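Local coordinates for protease LasA (Pseudomonas aeruginosa, PDB 3IT5), which cleaves glycine-rich peptides as a secreted zinc metalloendopeptidase, cutting the pentaglycine cross-links of staphylococcal peptidoglycan and contributing to breakdown of host elastin, at residues Q8-P19 and A171-L180; Y79-V87 and K98-A109. All blocks are in the same frame, centred on the assembly; numbering follows the deposited sequence.

Interaction 1. Residues Q8-P19 and A171-L180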
loop_
_atom_site.group_PDB
_atom_site.type_symbol
_atom_site.label_atom_id
_atom_site.label_comp_id
_atom_site.label_asym_id
_atom_site.label_seq_id
_atom_site.Cartn_x
_atom_site.Cartn_y
_atom_site.Cartn_z
ATOM N N GLN A 8 -1.061 -9.671 0.683
ATOM C CA GLN A 8 -1.065 -9.234 2.074
ATOM C C GLN A 8 -0.879 -7.713 2.087
ATOM O O GLN A 8 -0.662 -7.103 1.036
ATOM C CB GLN A 8 0.072 -9.913 2.856
ATOM C CG GLN A 8 1.477 -9.589 2.329
ATOM C CD GLN A 8 2.559 -9.670 3.388
ATOM O OE1 GLN A 8 3.151 -8.653 3.755
ATOM N NE2 GLN A 8 2.827 -10.866 3.882
ATOM N N LEU A 9 -0.952 -7.105 3.269
ATOM C CA LEU A 9 -0.686 -5.672 3.429
ATOM C C LEU A 9 0.809 -5.368 3.235
ATOM O O LEU A 9 1.657 -6.195 3.591
ATOM C CB LEU A 9 -1.165 -5.193 4.807
ATOM C CG LEU A 9 -2.663 -5.348 5.098
ATOM C CD1 LEU A 9 -2.933 -5.370 6.611
ATOM C CD2 LEU A 9 -3.488 -4.257 4.401
ATOM N N PRO A 10 1.137 -4.181 2.674
ATOM C CA PRO A 10 2.523 -3.845 2.302
ATOM C C PRO A 10 3.440 -3.413 3.459
ATOM O O PRO A 10 4.226 -2.467 3.313
ATOM C CB PRO A 10 2.339 -2.711 1.285
ATOM C CG PRO A 10 1.092 -2.033 1.718
ATOM C CD PRO A 10 0.195 -3.116 2.273
ATOM N N TRP A 11 3.325 -4.092 4.599
ATOM C CA TRP A 11 4.319 -3.991 5.667
ATOM C C TRP A 11 4.588 -5.364 6.274
ATOM O O TRP A 11 3.866 -6.320 5.989
ATOM C CB TRP A 11 3.921 -2.973 6.739
ATOM C CG TRP A 11 2.559 -3.154 7.351
ATOM C CD1 TRP A 11 2.235 -3.936 8.425
ATOM C CD2 TRP A 11 1.345 -2.504 6.948
ATOM N NE1 TRP A 11 0.891 -3.821 8.709
ATOM C CE2 TRP A 11 0.323 -2.948 7.817
ATOM C CE3 TRP A 11 1.022 -1.590 5.933
ATOM C CZ2 TRP A 11 -0.999 -2.509 7.705
ATOM C CZ3 TRP A 11 -0.297 -1.159 5.818
ATOM C CH2 TRP A 11 -1.290 -1.617 6.701
ATOM N N ARG A 12 5.635 -5.456 7.089
ATOM C CA ARG A 12 6.059 -6.728 7.669
ATOM C C ARG A 12 4.933 -7.467 8.386
ATOM O O ARG A 12 4.153 -6.872 9.130
ATOM C CB ARG A 12 7.212 -6.520 8.645
ATOM C CG ARG A 12 8.558 -6.215 8.011
ATOM C CD ARG A 12 9.477 -5.638 9.071
ATOM N NE ARG A 12 10.888 -5.749 8.712
ATOM C CZ ARG A 12 11.898 -5.483 9.539
ATOM N NH1 ARG A 12 11.660 -5.092 10.788
ATOM N NH2 ARG A 12 13.149 -5.617 9.115
ATOM N N GLN A 13 4.869 -8.773 8.151
ATOM C CA GLN A 13 3.938 -9.650 8.846
ATOM C C GLN A 13 4.172 -9.575 10.358
ATOM O O GLN A 13 5.319 -9.536 10.813
ATOM C CB GLN A 13 4.136 -11.078 8.353
ATOM C CG GLN A 13 2.891 -11.924 8.399
ATOM C CD GLN A 13 3.154 -13.349 7.978
ATOM O OE1 GLN A 13 3.070 -13.685 6.796
ATOM N NE2 GLN A 13 3.500 -14.195 8.942
ATOM N N GLY A 14 3.088 -9.541 11.129
ATOM C CA GLY A 14 3.179 -9.482 12.592
ATOM C C GLY A 14 3.179 -8.069 13.155
ATOM O O GLY A 14 3.183 -7.875 14.377
ATOM N N TYR A 15 3.167 -7.084 12.261
ATOM C CA TYR A 15 3.213 -5.677 12.649
ATOM C C TYR A 15 1.977 -4.918 12.143
ATOM O O TYR A 15 1.235 -5.419 11.298
ATOM C CB TYR A 15 4.532 -5.036 12.182
ATOM C CG TYR A 15 5.761 -5.728 12.752
ATOM C CD1 TYR A 15 6.371 -5.269 13.925
ATOM C CD2 TYR A 15 6.299 -6.857 12.129
ATOM C CE1 TYR A 15 7.498 -5.918 14.453
ATOM C CE2 TYR A 15 7.416 -7.509 12.645
ATOM C CZ TYR A 15 8.011 -7.036 13.803
ATOM O OH TYR A 15 9.113 -7.696 14.299
ATOM N N SER A 16 1.750 -3.726 12.686
ATOM C CA SER A 16 0.522 -2.974 12.438
ATOM C C SER A 16 0.808 -1.518 12.074
ATOM O O SER A 16 1.497 -0.809 12.813
ATOM C CB SER A 16 -0.385 -3.023 13.675
ATOM O OG SER A 16 -0.654 -4.356 14.073
ATOM N N TRP A 17 0.278 -1.085 10.933
ATOM C CA TRP A 17 0.358 0.317 10.520
ATOM C C TRP A 17 -1.037 0.913 10.425
ATOM O O TRP A 17 -2.031 0.178 10.385
ATOM C CB TRP A 17 1.043 0.436 9.154
ATOM C CG TRP A 17 2.525 0.213 9.151
ATOM C CD1 TRP A 17 3.297 -0.274 10.169
ATOM C CD2 TRP A 17 3.409 0.430 8.048
ATOM N NE1 TRP A 17 4.608 -0.356 9.772
ATOM C CE2 TRP A 17 4.706 0.067 8.473
ATOM C CE3 TRP A 17 3.232 0.906 6.743
ATOM C CZ2 TRP A 17 5.820 0.167 7.640
ATOM C CZ3 TRP A 17 4.339 0.990 5.909
ATOM C CH2 TRP A 17 5.618 0.624 6.363
ATOM N N GLN A 18 -1.099 2.243 10.370
ATOM C CA GLN A 18 -2.364 2.968 10.226
ATOM C C GLN A 18 -2.611 3.393 8.778
ATOM O O GLN A 18 -1.872 4.229 8.244
ATOM C CB GLN A 18 -2.367 4.226 11.092
ATOM C CG GLN A 18 -2.248 4.010 12.586
ATOM C CD GLN A 18 -2.166 5.329 13.325
ATOM O OE1 GLN A 18 -2.736 6.333 12.889
ATOM N NE2 GLN A 18 -1.448 5.340 14.441
ATOM N N PRO A 19 -3.666 2.847 8.143
ATOM C CA PRO A 19 -3.997 3.287 6.785
ATOM C C PRO A 19 -4.908 4.515 6.775
ATOM O O PRO A 19 -5.583 4.793 7.768
ATOM C CB PRO A 19 -4.735 2.081 6.201
ATOM C CG PRO A 19 -5.409 1.444 7.406
ATOM C CD PRO A 19 -4.587 1.798 8.629
ATOM N N ALA A 171 -9.953 3.600 9.262
ATOM C CA ALA A 171 -8.794 4.425 8.952
ATOM C C ALA A 171 -8.245 5.009 10.247
ATOM O O ALA A 171 -9.011 5.328 11.163
ATOM C CB ALA A 171 -9.174 5.530 7.995
ATOM N N PHE A 172 -6.919 5.105 10.320
ATOM C CA PHE A 172 -6.194 5.679 11.464
ATOM C C PHE A 172 -6.278 4.861 12.765
ATOM O O PHE A 172 -6.146 5.405 13.866
ATOM C CB PHE A 172 -6.561 7.160 11.668
ATOM C CG PHE A 172 -6.327 8.012 10.442
ATOM C CD1 PHE A 172 -7.372 8.713 9.856
ATOM C CD2 PHE A 172 -5.063 8.093 9.865
ATOM C CE1 PHE A 172 -7.162 9.490 8.721
ATOM C CE2 PHE A 172 -4.844 8.868 8.728
ATOM C CZ PHE A 172 -5.895 9.569 8.158
ATOM N N ARG A 173 -6.504 3.556 12.619
ATOM C CA ARG A 173 -6.288 2.596 13.704
ATOM C C ARG A 173 -5.237 1.572 13.267
ATOM O O ARG A 173 -5.075 1.337 12.068
ATOM C CB ARG A 173 -7.591 1.898 14.113
ATOM C CG ARG A 173 -8.354 2.602 15.240
ATOM C CD ARG A 173 -9.284 3.671 14.696
ATOM N NE ARG A 173 -10.128 4.265 15.733
ATOM C CZ ARG A 173 -11.243 4.953 15.492
ATOM N NH1 ARG A 173 -11.667 5.130 14.248
ATOM N NH2 ARG A 173 -11.944 5.460 16.495
ATOM N N PRO A 174 -4.507 0.976 14.235
ATOM C CA PRO A 174 -3.500 -0.033 13.887
ATOM C C PRO A 174 -4.128 -1.224 13.178
ATOM O O PRO A 174 -5.083 -1.809 13.682
ATOM C CB PRO A 174 -2.938 -0.456 15.249
ATOM C CG PRO A 174 -3.209 0.709 16.149
ATOM C CD PRO A 174 -4.520 1.259 15.683
ATOM N N LEU A 175 -3.598 -1.565 12.007
ATOM C CA LEU A 175 -4.122 -2.673 11.215
ATOM C C LEU A 175 -3.114 -3.819 11.192
ATOM O O LEU A 175 -2.107 -3.755 10.482
ATOM C CB LEU A 175 -4.446 -2.205 9.787
ATOM C CG LEU A 175 -5.242 -3.128 8.860
ATOM C CD1 LEU A 175 -6.621 -3.414 9.446
ATOM C CD2 LEU A 175 -5.368 -2.505 7.470
ATOM N N TYR A 176 -3.387 -4.860 11.978
ATOM C CA TYR A 176 -2.498 -6.024 12.067
ATOM C C TYR A 176 -2.411 -6.778 10.746
ATOM O O TYR A 176 -3.426 -7.041 10.107
ATOM C CB TYR A 176 -2.927 -6.981 13.192
ATOM C CG TYR A 176 -1.969 -8.145 13.380
ATOM C CD1 TYR A 176 -2.241 -9.398 12.821
ATOM C CD2 TYR A 176 -0.781 -7.986 14.092
ATOM C CE1 TYR A 176 -1.362 -10.469 12.978
ATOM C CE2 TYR A 176 0.105 -9.050 14.259
ATOM C CZ TYR A 176 -0.192 -10.287 13.697
ATOM O OH TYR A 176 0.678 -11.343 13.856
ATOM N N ASN A 177 -1.184 -7.120 10.354
ATOM C CA ASN A 177 -0.927 -7.880 9.135
ATOM C C ASN A 177 -0.576 -9.335 9.455
ATOM O O ASN A 177 0.546 -9.624 9.870
ATOM C CB ASN A 177 0.198 -7.223 8.323
ATOM C CG ASN A 177 0.487 -7.950 7.015
ATOM O OD1 ASN A 177 -0.311 -8.767 6.549
ATOM N ND2 ASN A 177 1.627 -7.647 6.411
ATOM N N PRO A 178 -1.540 -10.259 9.264
ATOM C CA PRO A 178 -1.276 -11.669 9.562
ATOM C C PRO A 178 -0.546 -12.408 8.434
ATOM O O PRO A 178 0.002 -13.489 8.662
ATOM C CB PRO A 178 -2.677 -12.243 9.792
ATOM C CG PRO A 178 -3.586 -11.377 8.999
ATOM C CD PRO A 178 -2.930 -10.033 8.820
ATOM N N GLY A 179 -0.523 -11.815 7.242
ATOM C CA GLY A 179 0.122 -12.414 6.074
ATOM C C GLY A 179 -0.867 -12.673 4.956
ATOM O O GLY A 179 -1.929 -12.045 4.901
ATOM N N LEU A 180 -0.519 -13.595 4.063
ATOM C CA LEU A 180 -1.426 -14.005 2.994
ATOM C C LEU A 180 -2.560 -14.844 3.553
ATOM O O LEU A 180 -2.344 -15.678 4.430
ATOM C CB LEU A 180 -0.689 -14.808 1.916
ATOM C CG LEU A 180 0.382 -14.122 1.067
ATOM C CD1 LEU A 180 1.147 -15.163 0.261
ATOM C CD2 LEU A 180 -0.228 -13.073 0.150
HETATM O O HOH W 1 -2.384 -8.768 5.180
HETATM O O HOH W 2 1.560 -15.242 4.656
#
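Phe172 N donates to Pro19 O at 2.9 Å, a bond that joins the two segments at one end, and the same carbonyl oxygen sits over one face of the Phe172 ring. That ring goes on to meet Trp41 edge-to-face. Pro174 lays its CB against the CB of Ser16. At Leu175 the pairing becomes a short antiparallel bridge, Leu175 N donating to Trp17 O. The leucine side chain points to the face it shares with Trp17, CG anti to the backbone N (chi1 -169°), which brings CD2 within 3.9 Å of both Leu9 CD1 and Pro19 CG; a branched apolar residue suits a place between two such neighbours. The Leu175 carbonyl oxygen lies at the edge of the Trp11 indole, 3.2 Å from CZ2, while Trp17 CB sits over the centre of one indole face and Leu9 CB over the opposite face, nearer its rim. This bridge adds strand 175-176 beside strand 16-19, at the margin of the large antiparallel sheet of the M23 metallopeptidase domain. Tyr176 points to the face it shares with Ser16, whose OG lies at its ring edge, and its CE2 comes 3.3 Å from Gly14 O. Asn177 N donates to Tyr15 O, and Asn177 O receives Gly14 N in an almost straight bond (2.8 Å, 178°); the positive phi of Gly14, third in the type II turn from Arg12 to Tyr15, suits glycine. The asparagine amide reaches inward: ND2 makes a short, poorly angled and weak bond to Trp11 O, whereas OD1 accepts from Gly179 N in an Asx turn. A water binds Leu9 N. At Gly179, whose CA lies 3.3 Å from Gln13 OE1, phi is positive and a side chain would crowd the preceding carbonyl. A second water links Gln13 OE1 to Leu180 N.

Interaction 2. Residues Y79-V87 and K98-A109; sequences YYHMDQIQV and KLGVYAGNINTA
Met82 and Asp83 pair with Tyr102 and Val101 as neighbouring antiparallel strands of the M23 peptidase sheet, strand 98-102 carrying a classic beta bulge at Leu99 and Gly100 opposite Val51. Among the backbone bonds, Asp83 and Val101 exchange N-H groups and carbonyls in both directions, Ala103 N donates to His81 O, and Gln86 N donates to Leu99 O. Gly100 suits its place because a side chain would run into the carbonyls of Asp83 and Gln84.

Apolar contacts gather round Leu99. Its CD1 stands over the middle of the Tyr79 ring, 3.8 Å from the centroid and only 3° off the normal, a CH-pi contact; CD2 meets Val87 CG2, and the methyl of the bent Met82 chain touches CB. Val101 CG2 lies against the side chain of Gln84.

Polar side chains add further bonds. Gln86 NE2 bonds weakly to Lys98 O, and a water joins the same two atoms. Another water links Asp83 OD2 to Gly104 N. Asn105 caps the short helix 106-109: its OD1 accepts from both Thr108 N and OG1, while Thr108 CG2 lies 3.4 Å from Asp83 OD1. His81, an inferred proton donor or acceptor near the zinc, is fixed in rotation by its ND1, which donates to Ala109 O at 2.7 Å and 170°, the oxygen lying in the ring plane.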
loop_
_atom_site.group_PDB
_atom_site.type_symbol
_atom_site.label_atom_id
_atom_site.label_comp_id
_atom_site.label_asym_id
_atom_site.label_seq_id
_atom_site.Cartn_x
_atom_site.Cartn_y
_atom_site.Cartn_z
ATOM N N TYR A 79 4.398 1.368 -5.235
ATOM C CA TYR A 79 4.896 1.826 -3.945
ATOM C C TYR A 79 5.628 3.148 -4.159
ATOM O O TYR A 79 6.690 3.182 -4.782
ATOM C CB TYR A 79 5.842 0.785 -3.331
ATOM C CG TYR A 79 5.249 -0.604 -3.247
ATOM C CD1 TYR A 79 5.208 -1.440 -4.373
ATOM C CD2 TYR A 79 4.723 -1.082 -2.054
ATOM C CE1 TYR A 79 4.651 -2.701 -4.306
ATOM C CE2 TYR A 79 4.173 -2.352 -1.975
ATOM C CZ TYR A 79 4.136 -3.153 -3.101
ATOM O OH TYR A 79 3.591 -4.414 -3.020
ATOM N N TYR A 80 5.043 4.233 -3.660
ATOM C CA TYR A 80 5.635 5.555 -3.819
ATOM C C TYR A 80 5.949 6.145 -2.450
ATOM O O TYR A 80 5.492 5.630 -1.423
ATOM C CB TYR A 80 4.718 6.471 -4.654
ATOM C CG TYR A 80 5.357 7.780 -5.089
ATOM C CD1 TYR A 80 6.576 7.796 -5.772
ATOM C CD2 TYR A 80 4.735 8.999 -4.832
ATOM C CE1 TYR A 80 7.161 8.998 -6.175
ATOM C CE2 TYR A 80 5.315 10.210 -5.233
ATOM C CZ TYR A 80 6.521 10.200 -5.896
ATOM O OH TYR A 80 7.088 11.387 -6.286
ATOM N N HIS A 81 6.736 7.220 -2.444
ATOM C CA HIS A 81 7.314 7.785 -1.221
ATOM C C HIS A 81 8.245 6.769 -0.548
ATOM O O HIS A 81 8.236 6.615 0.670
ATOM C CB HIS A 81 6.239 8.261 -0.238
ATOM C CG HIS A 81 5.226 9.190 -0.832
ATOM N ND1 HIS A 81 5.569 10.317 -1.548
ATOM C CD2 HIS A 81 3.872 9.180 -0.770
ATOM C CE1 HIS A 81 4.470 10.948 -1.924
ATOM N NE2 HIS A 81 3.427 10.280 -1.462
ATOM N N MET A 82 9.042 6.082 -1.363
ATOM C CA MET A 82 9.991 5.079 -0.881
ATOM C C MET A 82 11.368 5.686 -0.648
ATOM O O MET A 82 11.666 6.784 -1.121
ATOM C CB MET A 82 10.107 3.925 -1.881
ATOM C CG MET A 82 8.852 3.077 -2.039
ATOM S SD MET A 82 8.457 2.118 -0.569
ATOM C CE MET A 82 9.875 1.016 -0.457
ATOM N N ASP A 83 12.199 4.963 0.095
ATOM C CA ASP A 83 13.581 5.354 0.340
ATOM C C ASP A 83 14.384 4.088 0.611
ATOM O O ASP A 83 13.808 3.043 0.922
ATOM C CB ASP A 83 13.659 6.320 1.533
ATOM C CG ASP A 83 15.032 6.971 1.692
ATOM O OD1 ASP A 83 15.813 7.026 0.714
ATOM O OD2 ASP A 83 15.331 7.438 2.810
ATOM N N GLN A 84 15.706 4.179 0.465
ATOM C CA GLN A 84 16.619 3.094 0.827
ATOM C C GLN A 84 16.204 1.772 0.168
ATOM O O GLN A 84 16.133 0.719 0.820
ATOM C CB GLN A 84 16.710 2.968 2.358
ATOM C CG GLN A 84 17.171 4.257 3.059
ATOM C CD GLN A 84 17.185 4.155 4.579
ATOM O OE1 GLN A 84 17.257 3.067 5.145
ATOM N NE2 GLN A 84 17.127 5.301 5.245
ATOM N N ILE A 85 15.929 1.848 -1.133
ATOM C CA ILE A 85 15.483 0.692 -1.909
ATOM C C ILE A 85 16.544 -0.404 -1.917
ATOM O O ILE A 85 17.701 -0.174 -2.281
ATOM C CB ILE A 85 15.058 1.084 -3.347
ATOM C CG1 ILE A 85 13.947 2.145 -3.290
ATOM C CG2 ILE A 85 14.601 -0.154 -4.129
ATOM C CD1 ILE A 85 13.357 2.531 -4.645
ATOM N N GLN A 86 16.140 -1.592 -1.480
ATOM C CA GLN A 86 17.061 -2.707 -1.342
ATOM C C GLN A 86 16.733 -3.875 -2.278
ATOM O O GLN A 86 17.137 -5.015 -2.035
ATOM C CB GLN A 86 17.147 -3.155 0.119
ATOM C CG GLN A 86 15.852 -3.651 0.727
ATOM C CD GLN A 86 16.073 -4.328 2.064
ATOM O OE1 GLN A 86 16.668 -3.749 2.974
ATOM N NE2 GLN A 86 15.591 -5.560 2.191
ATOM N N VAL A 87 16.003 -3.576 -3.348
ATOM C CA VAL A 87 15.723 -4.558 -4.401
ATOM C C VAL A 87 16.159 -3.998 -5.761
ATOM O O VAL A 87 16.399 -2.790 -5.888
ATOM C CB VAL A 87 14.235 -5.011 -4.417
ATOM C CG1 VAL A 87 13.961 -6.007 -3.283
ATOM C CG2 VAL A 87 13.288 -3.820 -4.345
ATOM N N LYS A 98 11.212 -7.367 2.008
ATOM C CA LYS A 98 11.457 -5.955 2.290
ATOM C C LYS A 98 11.979 -5.220 1.058
ATOM O O LYS A 98 13.022 -5.572 0.509
ATOM C CB LYS A 98 12.408 -5.783 3.481
ATOM C CG LYS A 98 12.763 -4.333 3.792
ATOM C CD LYS A 98 13.458 -4.212 5.147
ATOM C CE LYS A 98 13.995 -2.799 5.383
ATOM N NZ LYS A 98 14.472 -2.639 6.793
ATOM N N LEU A 99 11.236 -4.201 0.633
ATOM C CA LEU A 99 11.592 -3.394 -0.538
ATOM C C LEU A 99 12.437 -2.186 -0.155
ATOM O O LEU A 99 13.167 -1.638 -0.987
ATOM C CB LEU A 99 10.325 -2.924 -1.259
ATOM C CG LEU A 99 9.283 -3.980 -1.651
ATOM C CD1 LEU A 99 8.133 -3.334 -2.424
ATOM C CD2 LEU A 99 9.915 -5.098 -2.471
ATOM N N GLY A 100 12.313 -1.767 1.105
ATOM C CA GLY A 100 13.036 -0.616 1.629
ATOM C C GLY A 100 12.322 -0.020 2.830
ATOM O O GLY A 100 11.863 -0.742 3.724
ATOM N N VAL A 101 12.233 1.305 2.847
ATOM C CA VAL A 101 11.495 2.025 3.883
ATOM C C VAL A 101 10.674 3.113 3.218
ATOM O O VAL A 101 10.944 3.469 2.066
ATOM C CB VAL A 101 12.443 2.667 4.938
ATOM C CG1 VAL A 101 13.072 1.600 5.836
ATOM C CG2 VAL A 101 13.531 3.510 4.263
ATOM N N TYR A 102 9.662 3.632 3.914
ATOM C CA TYR A 102 9.053 4.872 3.452
ATOM C C TYR A 102 9.927 6.045 3.885
ATOM O O TYR A 102 10.645 5.955 4.882
ATOM C CB TYR A 102 7.575 5.017 3.855
ATOM C CG TYR A 102 7.244 5.016 5.335
ATOM C CD1 TYR A 102 7.353 6.178 6.098
ATOM C CD2 TYR A 102 6.761 3.864 5.956
ATOM C CE1 TYR A 102 7.026 6.184 7.454
ATOM C CE2 TYR A 102 6.427 3.859 7.310
ATOM C CZ TYR A 102 6.562 5.019 8.051
ATOM O OH TYR A 102 6.236 5.017 9.386
ATOM N N ALA A 103 9.892 7.127 3.113
ATOM C CA ALA A 103 10.839 8.230 3.294
ATOM C C ALA A 103 10.549 9.086 4.528
ATOM O O ALA A 103 9.394 9.409 4.823
ATOM C CB ALA A 103 10.898 9.092 2.031
ATOM N N GLY A 104 11.615 9.438 5.247
ATOM C CA GLY A 104 11.525 10.329 6.411
ATOM C C GLY A 104 11.948 11.756 6.104
ATOM O O GLY A 104 12.067 12.586 7.010
ATOM N N ASN A 105 12.207 12.031 4.828
ATOM C CA ASN A 105 12.468 13.387 4.363
ATOM C C ASN A 105 11.697 13.692 3.079
ATOM O O ASN A 105 11.653 12.863 2.161
ATOM C CB ASN A 105 13.969 13.647 4.194
ATOM C CG ASN A 105 14.595 12.787 3.122
ATOM O OD1 ASN A 105 14.689 13.202 1.967
ATOM N ND2 ASN A 105 15.022 11.591 3.487
ATOM N N ILE A 106 11.087 14.875 3.032
ATOM C CA ILE A 106 10.220 15.282 1.921
ATOM C C ILE A 106 10.947 15.276 0.572
ATOM O O ILE A 106 10.335 15.110 -0.483
ATOM C CB ILE A 106 9.588 16.683 2.185
ATOM C CG1 ILE A 106 8.306 16.864 1.359
ATOM C CG2 ILE A 106 10.603 17.813 1.930
ATOM C CD1 ILE A 106 7.389 17.986 1.847
ATOM N N ASN A 107 12.263 15.459 0.627
ATOM C CA ASN A 107 13.094 15.571 -0.560
ATOM C C ASN A 107 13.087 14.261 -1.337
ATOM O O ASN A 107 12.802 14.235 -2.540
ATOM C CB ASN A 107 14.519 15.972 -0.153
ATOM C CG ASN A 107 14.539 16.971 1.012
ATOM O OD1 ASN A 107 14.019 16.696 2.103
ATOM N ND2 ASN A 107 15.130 18.127 0.782
ATOM N N THR A 108 13.389 13.176 -0.630
ATOM C CA THR A 108 13.323 11.837 -1.204
ATOM C C THR A 108 11.866 11.449 -1.443
ATOM O O THR A 108 11.531 10.934 -2.510
ATOM C CB THR A 108 14.025 10.808 -0.311
ATOM O OG1 THR A 108 15.354 11.270 -0.024
ATOM C CG2 THR A 108 14.101 9.446 -1.001
ATOM N N ALA A 109 11.009 11.735 -0.461
ATOM C CA ALA A 109 9.576 11.435 -0.536
ATOM C C ALA A 109 8.919 11.888 -1.839
ATOM O O ALA A 109 7.956 11.272 -2.313
ATOM C CB ALA A 109 8.844 12.034 0.664
HETATM O O HOH W 3 13.768 7.604 5.191
HETATM O O HOH W 4 14.805 -7.502 0.528
#

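How the interactions relate
The centres of interactions 1 and 2 lie about 18 Å apart on one large antiparallel sheet. Along the chain, interaction 2 is nested within the loop that interaction 1 closes between the N-terminal and C-terminal parts. Strand 16-19 pairs with strand 34-38, which carries the zinc ligand Asp36; strand 121-127, with the ligand His122, lies between strands 34-38 and 75-83. The two contacts also touch directly: Trp17 CH2 packs 3.5 Å from Tyr102 CD2, the rings edge-to-face, and Pro10 CB lies against Tyr79 CE2. Both come near the metal centre: the side chain of His81 is about 5 Å from the zinc and that of Pro19 about 10 Å.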